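Local coordinates for protein transcriptional regulator, ROK family (Vibrio cholerae O1 biovar eltor, PDB 1Z05) that probably binds DNA as a zinc-containing transcriptional regulator of the ROK family, a homologue of E. coli Mlc linked to carbohydrate metabolism, at residues R219-A224 with V397-Y402; Q232-S237 with P358-I363. One frame throughout, in Å; residues are numbered along the deposited sequence. Where two conformers were deposited one is given.

Interaction 1: residues R219-A224 with V397-Y402; sequences RAWALA and VESRFY
Trp221 reaches from its helix to the loop after strand 395-398 and meets Ser399, Phe401 and Tyr402. Its CG is anti to the backbone N (chi1 -180°), which swings the indole across so that its six-membered end touches the loop.

The polar contacts lie along one edge of the indole. Phe401 O sits near the ring plane, 3.0 Å from Trp221 CZ2. It is 3.3 Å from Trp221 NE1, whose hydrogen-bond partner is the carboxylate of Glu225. The same carboxylate receives the backbone N-H groups of Arg400 and Phe401, so one acidic side chain ties both the indole and the loop to the helix. Ser399 OG is also at the indole edge, 3.5 Å from Trp221 CZ2. It donates to Phe401 O at 2.7 Å within the loop, so both oxygens face the same indole edge.

The aromatic contact is oblique. Trp221 CH2 lies 3.6 Å from Tyr402 CD1, at the edge of the tyrosine ring and in its plane. The two six-membered rings are turned 50° from each other.

The apolar contacts involve Phe401. Its CB lies 4.3 Å from Trp221 CD1. Ala224 CB packs on Phe401 CD2 at 4.1 Å, while Ala224 O lies at the ring edge, near CE2. Arg400 CG covers one face of this ring, and Met407 of helix 407-418 packs on Phe401.

This is helix-on-sheet packing in the ASKHA-type fold of ROK proteins. Helix 217-228 packs on the loop that leaves the outer strand 395-398, and Trp221 also touches Leu239 and Ser241 of strand 237-242.

Interaction 2: residues Q232-S237 with P358-I363; sequences QDVDNS and PEKILI
The Asp233 carboxylate is met by Lys360 NZ on the syn side of OD1, 26° out of the carboxylate plane. In the conformer described, Lys360 NZ bonds Asp233 OD1 at 3.0 Å in a salt bridge. The second bond, to Asp233 OD2, is weak at 3.4 Å. Asp233 also has a second conformer, with which the bridge is less certain. The lysine chain is extended to its end, and NZ also donates to His230 O. Glu359 OE1 accepts from a water at 2.9 Å. That water takes the backbone N-H of Asp235 and so bridges the two segments.

Val234 packs on the aliphatic parts of Glu359 and Lys360. Its CG1 lies on Glu359 CB at 3.8 Å, and its CG2 on Lys360 CB at the same distance.

The backbones meet where Glu359 N donates to Asn236 O at 2.8 Å. The donor lies above the carbonyl plane, 40° out of it. Nearby, Ser237 CA makes a CA-H...O contact with Lys360 O at 3.3 Å. Arg260 of the second subunit packs on Asn236 and Glu359.

The loop before strand 237-242 and the entry to strand 360-364 come together where two inner, parallel strands of the mixed sheet of the ASKHA-type domain begin.

Both interactions reach the same five-stranded sheet, through strands 395-398 and 360-364. These strands are neighbours in it, and the contacts lie about 10 Å apart between centres. Probable backbone hydrogen bonds join them directly, from Ile363 N to Val397 O and from Ser399 N to Ile363 O. Val397 also packs on Leu362 and Lys360. Helix 217-228 of interaction 1 leads through a short loop into the first segment of interaction 2. Interaction 1 is buried near the centre of the chain and relies mainly on aromatic packing. Interaction 2 is partly exposed, uses charge and water, and lies within reach of the second subunit.

Interaction 1: residues R219-A224 with V397-Y402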
loop_
_atom_site.group_PDB
_atom_site.type_symbol
_atom_site.label_atom_id
_atom_site.label_comp_id
_atom_site.label_asym_id
_atom_site.label_seq_id
_atom_site.Cartn_x
_atom_site.Cartn_y
_atom_site.Cartn_z
ATOM N N ARG A 219 -7.859 -8.693 -6.816
ATOM C CA ARG A 219 -7.480 -8.296 -5.479
ATOM C C ARG A 219 -7.991 -9.280 -4.445
ATOM O O ARG A 219 -7.262 -9.631 -3.521
ATOM C CB ARG A 219 -7.957 -6.872 -5.177
ATOM C CG ARG A 219 -6.911 -5.822 -5.540
ATOM C CD ARG A 219 -7.108 -5.284 -6.941
ATOM N NE ARG A 219 -5.923 -5.481 -7.768
ATOM C CZ ARG A 219 -5.918 -5.419 -9.100
ATOM N NH1 ARG A 219 -7.030 -5.176 -9.766
ATOM N NH2 ARG A 219 -4.796 -5.619 -9.776
ATOM N N ALA A 220 -9.234 -9.728 -4.606
ATOM C CA ALA A 220 -9.822 -10.713 -3.697
ATOM C C ALA A 220 -9.163 -12.088 -3.849
ATOM O O ALA A 220 -9.048 -12.843 -2.880
ATOM C CB ALA A 220 -11.331 -10.811 -3.912
ATOM N N TRP A 221 -8.736 -12.410 -5.066
ATOM C CA TRP A 221 -7.994 -13.631 -5.313
ATOM C C TRP A 221 -6.628 -13.609 -4.599
ATOM O O TRP A 221 -6.226 -14.600 -3.995
ATOM C CB TRP A 221 -7.868 -13.841 -6.825
ATOM C CG TRP A 221 -7.144 -15.053 -7.295
ATOM C CD1 TRP A 221 -6.782 -16.162 -6.567
ATOM C CD2 TRP A 221 -6.716 -15.298 -8.637
ATOM N NE1 TRP A 221 -6.122 -17.060 -7.372
ATOM C CE2 TRP A 221 -6.073 -16.559 -8.649
ATOM C CE3 TRP A 221 -6.799 -14.566 -9.830
ATOM C CZ2 TRP A 221 -5.519 -17.108 -9.818
ATOM C CZ3 TRP A 221 -6.246 -15.114 -10.994
ATOM C CH2 TRP A 221 -5.620 -16.374 -10.976
ATOM N N ALA A 222 -5.924 -12.481 -4.641
ATOM C CA ALA A 222 -4.659 -12.370 -3.899
ATOM C C ALA A 222 -4.879 -12.626 -2.400
ATOM O O ALA A 222 -4.064 -13.282 -1.758
ATOM C CB ALA A 222 -4.011 -11.016 -4.126
ATOM N N LEU A 223 -5.984 -12.109 -1.859
ATOM C CA LEU A 223 -6.378 -12.388 -0.465
ATOM C C LEU A 223 -6.682 -13.858 -0.191
ATOM O O LEU A 223 -6.289 -14.375 0.857
ATOM C CB LEU A 223 -7.567 -11.509 -0.048
ATOM C CG LEU A 223 -8.015 -11.543 1.425
ATOM C CD1 LEU A 223 -6.913 -11.056 2.367
ATOM C CD2 LEU A 223 -9.289 -10.740 1.645
ATOM N N ALA A 224 -7.385 -14.528 -1.110
ATOM C CA ALA A 224 -7.616 -15.965 -1.000
ATOM C C ALA A 224 -6.320 -16.767 -1.003
ATOM O O ALA A 224 -6.209 -17.771 -0.313
ATOM C CB ALA A 224 -8.548 -16.470 -2.112
ATOM N N VAL A 397 5.885 -19.296 -7.862
ATOM C CA VAL A 397 5.021 -20.477 -7.763
ATOM C C VAL A 397 3.620 -20.297 -8.346
ATOM O O VAL A 397 3.098 -19.175 -8.437
ATOM C CB VAL A 397 4.956 -21.076 -6.308
ATOM C CG1 VAL A 397 6.347 -21.206 -5.679
ATOM C CG2 VAL A 397 4.060 -20.280 -5.411
ATOM N N GLU A 398 3.024 -21.420 -8.740
ATOM C CA GLU A 398 1.645 -21.453 -9.210
ATOM C C GLU A 398 0.653 -21.164 -8.072
ATOM O O GLU A 398 0.816 -21.646 -6.946
ATOM C CB GLU A 398 1.339 -22.816 -9.850
ATOM C CG GLU A 398 -0.006 -22.871 -10.555
ATOM C CD GLU A 398 -0.328 -24.236 -11.173
ATOM O OE1 GLU A 398 0.590 -25.076 -11.306
ATOM O OE2 GLU A 398 -1.511 -24.458 -11.534
ATOM N N SER A 399 -0.381 -20.381 -8.383
ATOM C CA SER A 399 -1.458 -20.099 -7.444
ATOM C C SER A 399 -2.229 -21.381 -7.147
ATOM O O SER A 399 -2.348 -22.243 -8.011
ATOM C CB SER A 399 -2.411 -19.051 -8.031
ATOM O OG SER A 399 -3.172 -19.605 -9.099
ATOM N N ARG A 400 -2.751 -21.496 -5.929
ATOM C CA ARG A 400 -3.619 -22.615 -5.553
ATOM C C ARG A 400 -4.957 -22.586 -6.314
ATOM O O ARG A 400 -5.451 -23.633 -6.762
ATOM C CB ARG A 400 -3.852 -22.605 -4.027
ATOM C CG ARG A 400 -4.932 -23.549 -3.495
ATOM C CD ARG A 400 -4.605 -24.998 -3.719
ATOM N NE ARG A 400 -5.646 -25.898 -3.212
ATOM C CZ ARG A 400 -6.691 -26.334 -3.918
ATOM N NH1 ARG A 400 -6.868 -25.950 -5.179
ATOM N NH2 ARG A 400 -7.570 -27.153 -3.358
ATOM N N PHE A 401 -5.528 -21.391 -6.471
ATOM C CA PHE A 401 -6.845 -21.261 -7.085
ATOM C C PHE A 401 -6.784 -20.724 -8.503
ATOM O O PHE A 401 -5.876 -19.972 -8.853
ATOM C CB PHE A 401 -7.764 -20.379 -6.221
ATOM C CG PHE A 401 -7.866 -20.838 -4.786
ATOM C CD1 PHE A 401 -8.485 -22.051 -4.469
ATOM C CD2 PHE A 401 -7.316 -20.073 -3.753
ATOM C CE1 PHE A 401 -8.572 -22.487 -3.143
ATOM C CE2 PHE A 401 -7.403 -20.503 -2.424
ATOM C CZ PHE A 401 -8.030 -21.708 -2.126
ATOM N N TYR A 402 -7.741 -21.142 -9.324
ATOM C CA TYR A 402 -8.009 -20.484 -10.601
ATOM C C TYR A 402 -9.437 -20.709 -11.058
ATOM O O TYR A 402 -10.139 -19.749 -11.379
ATOM C CB TYR A 402 -7.031 -20.881 -11.726
ATOM C CG TYR A 402 -7.364 -20.149 -13.019
ATOM C CD1 TYR A 402 -7.159 -18.771 -13.128
ATOM C CD2 TYR A 402 -7.933 -20.820 -14.104
ATOM C CE1 TYR A 402 -7.496 -18.080 -14.288
ATOM C CE2 TYR A 402 -8.270 -20.137 -15.278
ATOM C CZ TYR A 402 -8.042 -18.769 -15.363
ATOM O OH TYR A 402 -8.361 -18.074 -16.512
#

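Interaction 2: residues Q232-S237 with P358-I363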
loop_
_atom_site.group_PDB
_atom_site.type_symbol
_atom_site.label_atom_id
_atom_site.label_comp_id
_atom_site.label_asym_id
_atom_site.label_seq_id
_atom_site.Cartn_x
_atom_site.Cartn_y
_atom_site.Cartn_z
ATOM N N GLN A 232 0.151 -18.250 2.078
ATOM C CA GLN A 232 -0.123 -18.244 3.523
ATOM C C GLN A 232 1.108 -18.006 4.402
ATOM O O GLN A 232 0.981 -17.498 5.517
ATOM C CB GLN A 232 -0.750 -19.567 3.969
ATOM C CG GLN A 232 -2.129 -19.849 3.416
ATOM C CD GLN A 232 -2.658 -21.180 3.901
ATOM O OE1 GLN A 232 -3.014 -21.324 5.067
ATOM N NE2 GLN A 232 -2.716 -22.156 3.009
ATOM N N ASP A 233 2.275 -18.363 3.865
ATOM C CA ASP A 233 3.559 -18.358 4.587
ATOM C C ASP A 233 4.319 -17.023 4.608
ATOM O O ASP A 233 5.382 -16.928 5.233
ATOM C CB ASP A 233 4.475 -19.461 4.030
ATOM C CG ASP A 233 4.822 -19.265 2.550
ATOM O OD1 ASP A 233 4.022 -18.659 1.799
ATOM O OD2 ASP A 233 5.903 -19.738 2.132
ATOM N N VAL A 234 3.798 -16.014 3.907
ATOM C CA VAL A 234 4.411 -14.666 3.878
ATOM C C VAL A 234 3.383 -13.546 4.032
ATOM O O VAL A 234 2.222 -13.710 3.670
ATOM C CB VAL A 234 5.252 -14.414 2.580
ATOM C CG1 VAL A 234 6.409 -15.425 2.449
ATOM C CG2 VAL A 234 4.379 -14.431 1.333
ATOM N N ASP A 235 3.818 -12.406 4.559
ATOM C CA ASP A 235 2.936 -11.243 4.691
ATOM C C ASP A 235 3.102 -10.228 3.557
ATOM O O ASP A 235 2.377 -9.233 3.499
ATOM C CB ASP A 235 3.122 -10.569 6.057
ATOM C CG ASP A 235 2.378 -11.293 7.177
ATOM O OD1 ASP A 235 1.145 -11.514 7.054
ATOM O OD2 ASP A 235 3.031 -11.640 8.185
ATOM N N ASN A 236 4.059 -10.491 2.671
ATOM C CA ASN A 236 4.362 -9.629 1.528
ATOM C C ASN A 236 4.516 -10.463 0.265
ATOM O O ASN A 236 5.501 -11.166 0.102
ATOM C CB ASN A 236 5.637 -8.815 1.783
ATOM C CG ASN A 236 5.524 -7.934 3.008
ATOM O OD1 ASN A 236 6.169 -8.179 4.032
ATOM N ND2 ASN A 236 4.679 -6.918 2.923
ATOM N N SER A 237 3.516 -10.411 -0.606
ATOM C CA SER A 237 3.517 -11.220 -1.815
ATOM C C SER A 237 2.818 -10.501 -2.962
ATOM O O SER A 237 2.100 -9.503 -2.755
ATOM C CB SER A 237 2.820 -12.564 -1.557
ATOM O OG SER A 237 1.457 -12.357 -1.219
ATOM N N PRO A 358 8.735 -7.840 -2.626
ATOM C CA PRO A 358 7.896 -8.917 -2.091
ATOM C C PRO A 358 8.714 -10.138 -1.670
ATOM O O PRO A 358 9.851 -10.310 -2.126
ATOM C CB PRO A 358 6.989 -9.279 -3.275
ATOM C CG PRO A 358 7.791 -8.938 -4.470
ATOM C CD PRO A 358 8.616 -7.737 -4.094
ATOM N N GLU A 359 8.133 -10.970 -0.807
ATOM C CA GLU A 359 8.787 -12.201 -0.354
ATOM C C GLU A 359 8.367 -13.406 -1.193
ATOM O O GLU A 359 8.938 -14.486 -1.059
ATOM C CB GLU A 359 8.485 -12.479 1.119
ATOM C CG GLU A 359 8.860 -11.357 2.076
ATOM C CD GLU A 359 8.306 -11.584 3.465
ATOM O OE1 GLU A 359 7.255 -10.991 3.803
ATOM O OE2 GLU A 359 8.917 -12.378 4.215
ATOM N N LYS A 360 7.373 -13.222 -2.060
ATOM C CA LYS A 360 6.879 -14.326 -2.887
ATOM C C LYS A 360 6.089 -13.842 -4.091
ATOM O O LYS A 360 5.346 -12.862 -4.004
ATOM C CB LYS A 360 6.017 -15.273 -2.040
ATOM C CG LYS A 360 5.998 -16.707 -2.529
ATOM C CD LYS A 360 5.331 -17.585 -1.493
ATOM C CE LYS A 360 5.315 -19.030 -1.923
ATOM N NZ LYS A 360 4.541 -19.835 -0.950
ATOM N N ILE A 361 6.255 -14.544 -5.213
ATOM C CA ILE A 361 5.519 -14.252 -6.441
ATOM C C ILE A 361 4.660 -15.454 -6.805
ATOM O O ILE A 361 5.176 -16.567 -6.930
ATOM C CB ILE A 361 6.460 -13.930 -7.648
ATOM C CG1 ILE A 361 7.462 -12.819 -7.306
ATOM C CG2 ILE A 361 5.634 -13.592 -8.909
ATOM C CD1 ILE A 361 6.840 -11.496 -6.895
ATOM N N LEU A 362 3.360 -15.225 -6.978
ATOM C CA LEU A 362 2.471 -16.275 -7.485
ATOM C C LEU A 362 1.973 -15.923 -8.875
ATOM O O LEU A 362 1.681 -14.762 -9.167
ATOM C CB LEU A 362 1.260 -16.502 -6.573
ATOM C CG LEU A 362 1.375 -16.659 -5.057
ATOM C CD1 LEU A 362 0.060 -17.180 -4.499
ATOM C CD2 LEU A 362 2.488 -17.581 -4.665
ATOM N N ILE A 363 1.859 -16.949 -9.711
ATOM C CA ILE A 363 1.352 -16.819 -11.065
ATOM C C ILE A 363 0.008 -17.548 -11.167
ATOM O O ILE A 363 -0.113 -18.706 -10.779
ATOM C CB ILE A 363 2.376 -17.397 -12.095
ATOM C CG1 ILE A 363 3.766 -16.740 -11.913
ATOM C CG2 ILE A 363 1.864 -17.249 -13.521
ATOM C CD1 ILE A 363 3.818 -15.236 -12.290
HETATM O O HOH W 1 6.628 -12.785 5.962
#